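Local coordinates for antifreeze protein (Marinomonas primoryensis, PDB 5JUH) that probably mediates adhesion of its Antarctic bacterium to diatoms and ice, this C-terminal calcium-binding RTX domain being consistent with export by type I secretion, at residues Ile188-Asn193 against Tyr197-Asp202. Residues are numbered along the deposited sequence; the frame is centred on the assembly and turned at random. Where two conformers were deposited one is given.
Sequences IKVIYN and YSINID
Tyr197 and Val190 face each other as a hydrogen-bonded pair of an antiparallel beta hairpin, an example of how such pairs put their side chains on one face. Two bonds join the pair: Val190 N to Tyr197 O at 2.8 Å is nearly straight, whereas the return bond from Tyr197 N to Val190 O is more bent, 146° at the hydrogen. The same Val190 O also lies at the edge of the tyrosine ring, in its plane, 3.6 Å from Tyr197 CD1. With CG anti to its carbonyl carbon and beside the backbone N (chi1 -57°), the ring of Tyr197 runs alongside strand 187-192 toward Tyr192. There a water links Tyr192 O, to which it donates, and Tyr197 OH, each 2.8 Å from it.

Two residues back along strand 187-192, and two forward along strand 195-200, Ile188 and Ile199 form the next such pair, Ile188 N to Ile199 O and Ile199 N to Ile188 O each 2.9 Å. Ile188 CG1, set between its backbone N and carbonyl carbon (chi1 65°), comes within 4.0 Å of Ile199 O. On the same face Val190 CG2 meets Ile199 CG1 at 3.9 Å, a diagonal apolar contact linking the two pairs. Between the two hydrogen-bonded pairs, Lys189 and Ser198 turn to the opposite face; Lys189 NZ hydrogen-bonds to Glu118 O.

Helix 140-150 receives the Tyr197 ring through Val140, Val143, Thr144 and Leu147, while Val153 of strand 151-154 touches both isoleucines. Strand 187-192 bonds onward to Leu121 of strand 120-122, leaving strand 195-200 outermost in that sheet within the chain.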
ATOM      1  N   ILE A 188       8.012   2.871   0.120  1.00 12.82           N
ATOM      2  CA  ILE A 188       6.660   3.006   0.714  1.00 13.42           C
ATOM      3  C   ILE A 188       6.591   2.165   1.960  1.00 12.16           C
ATOM      4  O   ILE A 188       7.288   1.119   2.061  1.00 13.99           O
ATOM      5  CB  ILE A 188       5.518   2.628  -0.246  1.00 14.84           C
ATOM      6  CG1 ILE A 188       5.526   1.230  -0.615  1.00 18.42           C
ATOM      7  CG2 ILE A 188       5.427   3.608  -1.396  1.00 16.43           C
ATOM      8  CD1 ILE A 188       4.143   0.768  -1.055  1.00 25.35           C
ATOM      9  N   LYS A 189       5.719   2.579   2.857  1.00 11.11           N
ATOM     10  CA  LYS A 189       5.443   1.844   4.076  1.00 12.30           C
ATOM     11  C   LYS A 189       4.313   0.798   3.803  1.00 10.90           C
ATOM     12  O   LYS A 189       3.228   1.194   3.366  1.00 11.62           O
ATOM     13  CB  LYS A 189       5.084   2.779   5.168  1.00 11.99           C
ATOM     14  CG  LYS A 189       6.235   3.700   5.510  1.00 13.00           C
ATOM     15  CD  LYS A 189       6.043   4.513   6.763  1.00 15.02           C
ATOM     16  CE  LYS A 189       4.957   5.526   6.572  1.00 17.12           C
ATOM     17  NZ  LYS A 189       4.986   6.571   7.704  1.00 15.82           N
ATOM     18  N   VAL A 190       4.594  -0.477   4.039  1.00 10.72           N
ATOM     19  CA  VAL A 190       3.679  -1.565   3.790  1.00  9.70           C
ATOM     20  C   VAL A 190       3.478  -2.284   5.112  1.00 10.34           C
ATOM     21  O   VAL A 190       4.469  -2.604   5.819  1.00 11.57           O
ATOM     22  CB  VAL A 190       4.237  -2.548   2.778  1.00 12.47           C
ATOM     23  CG1 VAL A 190       3.409  -3.787   2.680  1.00 14.10           C
ATOM     24  CG2 VAL A 190       4.469  -1.877   1.465  1.00 14.91           C
ATOM     25  N   ILE A 191       2.206  -2.479   5.464  1.00 11.14           N
ATOM     26  CA  ILE A 191       1.812  -3.194   6.691  1.00 11.26           C
ATOM     27  C   ILE A 191       1.369  -4.632   6.310  1.00 11.28           C
ATOM     28  O   ILE A 191       0.642  -4.841   5.367  1.00 12.63           O
ATOM     29  CB  ILE A 191       0.714  -2.456   7.429  1.00 11.32           C
ATOM     30  CG1 ILE A 191       1.317  -1.109   7.970  1.00 13.18           C
ATOM     31  CG2 ILE A 191       0.204  -3.275   8.584  1.00 12.86           C
ATOM     32  CD1 ILE A 191       0.257  -0.112   8.265  1.00 16.86           C
ATOM     33  N   TYR A 192       1.942  -5.597   7.015  1.00 10.62           N
ATOM     34  CA  TYR A 192       1.570  -6.988   6.880  1.00 10.66           C
ATOM     35  C   TYR A 192       1.434  -7.529   8.325  1.00 12.10           C
ATOM     36  O   TYR A 192       2.340  -7.436   9.138  1.00 12.33           O
ATOM     37  CB  TYR A 192       2.652  -7.766   6.157  1.00 12.37           C
ATOM     38  CG  TYR A 192       2.369  -9.254   5.974  1.00 13.05           C
ATOM     39  CD1 TYR A 192       1.515  -9.659   5.023  1.00 14.19           C
ATOM     40  CD2 TYR A 192       2.887 -10.244   6.802  1.00 14.92           C
ATOM     41  CE1 TYR A 192       1.216 -10.992   4.854  1.00 14.10           C
ATOM     42  CE2 TYR A 192       2.591 -11.525   6.621  1.00 16.67           C
ATOM     43  CZ  TYR A 192       1.747 -11.897   5.648  1.00 15.77           C
ATOM     44  OH  TYR A 192       1.467 -13.288   5.403  1.00 17.77           O
ATOM     45  N   ASN A 193       0.222  -8.010   8.622  1.00 13.34           N
ATOM     46  CA  ASN A 193      -0.045  -8.522  10.001  1.00 14.15           C
ATOM     47  C   ASN A 193       0.342  -7.507  11.097  1.00 13.28           C
ATOM     48  O   ASN A 193       0.950  -7.860  12.073  1.00 15.64           O
ATOM     49  CB  ASN A 193       0.641  -9.857  10.181  1.00 16.43           C
ATOM     50  CG  ASN A 193      -0.034 -10.979   9.447  1.00 19.47           C
ATOM     51  OD1 ASN A 193      -1.192 -10.949   9.120  1.00 21.41           O
ATOM     52  ND2 ASN A 193       0.692 -12.072   9.351  1.00 24.52           N
ATOM     53  N   TYR A 197       6.798  -2.189   7.288  1.00 10.09           N
ATOM     54  CA  TYR A 197       8.008  -2.387   6.520  1.00 11.85           C
ATOM     55  C   TYR A 197       8.207  -1.377   5.442  1.00 13.22           C
ATOM     56  O   TYR A 197       7.230  -0.881   4.977  1.00 16.13           O
ATOM     57  CB  TYR A 197       7.916  -3.788   5.819  1.00 12.34           C
ATOM     58  CG  TYR A 197       7.715  -4.906   6.832  1.00 11.68           C
ATOM     59  CD1 TYR A 197       6.413  -5.210   7.313  1.00 11.35           C
ATOM     60  CD2 TYR A 197       8.750  -5.646   7.309  1.00 14.22           C
ATOM     61  CE1 TYR A 197       6.207  -6.184   8.242  1.00 12.91           C
ATOM     62  CE2 TYR A 197       8.568  -6.642   8.227  1.00 15.11           C
ATOM     63  CZ  TYR A 197       7.307  -6.892   8.739  1.00 12.76           C
ATOM     64  OH  TYR A 197       7.138  -7.885   9.636  1.00 14.02           O
ATOM     65  N   SER A 198       9.475  -0.982   5.147  1.00 13.44           N
ATOM     66  CA  SER A 198       9.751  -0.013   4.114  1.00 14.84           C
ATOM     67  C   SER A 198      10.251  -0.735   2.880  1.00 16.70           C
ATOM     68  O   SER A 198      11.267  -1.389   2.953  1.00 18.05           O
ATOM     69  CB  SER A 198      10.797   0.999   4.604  1.00 19.59           C
ATOM     70  OG  SER A 198      10.093   1.917   5.422  1.00 23.36           O
ATOM     71  N   ILE A 199       9.524  -0.650   1.795  1.00 13.30           N
ATOM     72  CA  ILE A 199       9.795  -1.371   0.584  1.00 13.71           C
ATOM     73  C   ILE A 199      10.199  -0.360  -0.494  1.00 13.14           C
ATOM     74  O   ILE A 199       9.436   0.538  -0.857  1.00 15.05           O
ATOM     75  CB  ILE A 199       8.566  -2.221   0.117  1.00 16.50           C
ATOM     76  CG1 ILE A 199       8.101  -3.190   1.238  1.00 18.75           C
ATOM     77  CG2 ILE A 199       8.932  -2.975  -1.164  1.00 16.60           C
ATOM     78  CD1 ILE A 199       9.177  -4.140   1.783  1.00 19.19           C
ATOM     79  N   ASN A 200      11.426  -0.530  -1.037  1.00 13.87           N
ATOM     80  CA  ASN A 200      11.931   0.411  -2.008  1.00 14.90           C
ATOM     81  C   ASN A 200      11.280   0.282  -3.369  1.00 15.88           C
ATOM     82  O   ASN A 200      10.951  -0.827  -3.803  1.00 14.85           O
ATOM     83  CB  ASN A 200      13.408   0.271  -2.193  1.00 15.82           C
ATOM     84  CG  ASN A 200      14.202   0.883  -1.056  1.00 21.01           C
ATOM     85  OD1 ASN A 200      14.573   2.104  -1.083  1.00 24.75           O
ATOM     86  ND2 ASN A 200      14.540   0.084  -0.139  1.00 21.16           N
ATOM     87  N   ILE A 201      11.170   1.393  -4.002  1.00 14.59           N
ATOM     88  CA  ILE A 201      10.910   1.453  -5.445  0.50 15.41           C
ATOM     89  C   ILE A 201      11.949   0.576  -6.182  1.00 16.82           C
ATOM     90  O   ILE A 201      13.165   0.641  -5.945  1.00 18.78           O
ATOM     91  CB  ILE A 201      10.935   2.904  -5.885  0.50 16.69           C
ATOM     92  CG1 ILE A 201       9.747   3.630  -5.304  0.50 17.20           C
ATOM     93  CG2 ILE A 201      11.090   3.016  -7.396  0.50 17.57           C
ATOM     94  CD1 ILE A 201       9.061   4.564  -6.207  0.50 16.97           C
ATOM     95  N   ASP A 202      11.438  -0.279  -7.078  1.00 18.13           N
ATOM     96  CA  ASP A 202      12.342  -1.277  -7.673  1.00 25.76           C
ATOM     97  C   ASP A 202      12.655  -1.017  -9.076  1.00 28.08           C
ATOM     98  O   ASP A 202      13.396  -1.709  -9.675  1.00 40.84           O
ATOM     99  CB  ASP A 202      11.752  -2.659  -7.608  1.00 30.44           C
ATOM    100  CG  ASP A 202      10.480  -2.786  -8.424  1.00 39.54           C
ATOM    101  OD1 ASP A 202      10.182  -1.960  -9.370  1.00 45.91           O
ATOM    102  OD2 ASP A 202       9.832  -3.780  -8.081  1.00 53.33           O
TER
HETATM  103  O   HOH W   1       4.599  -8.860  10.046  1.00 19.84           O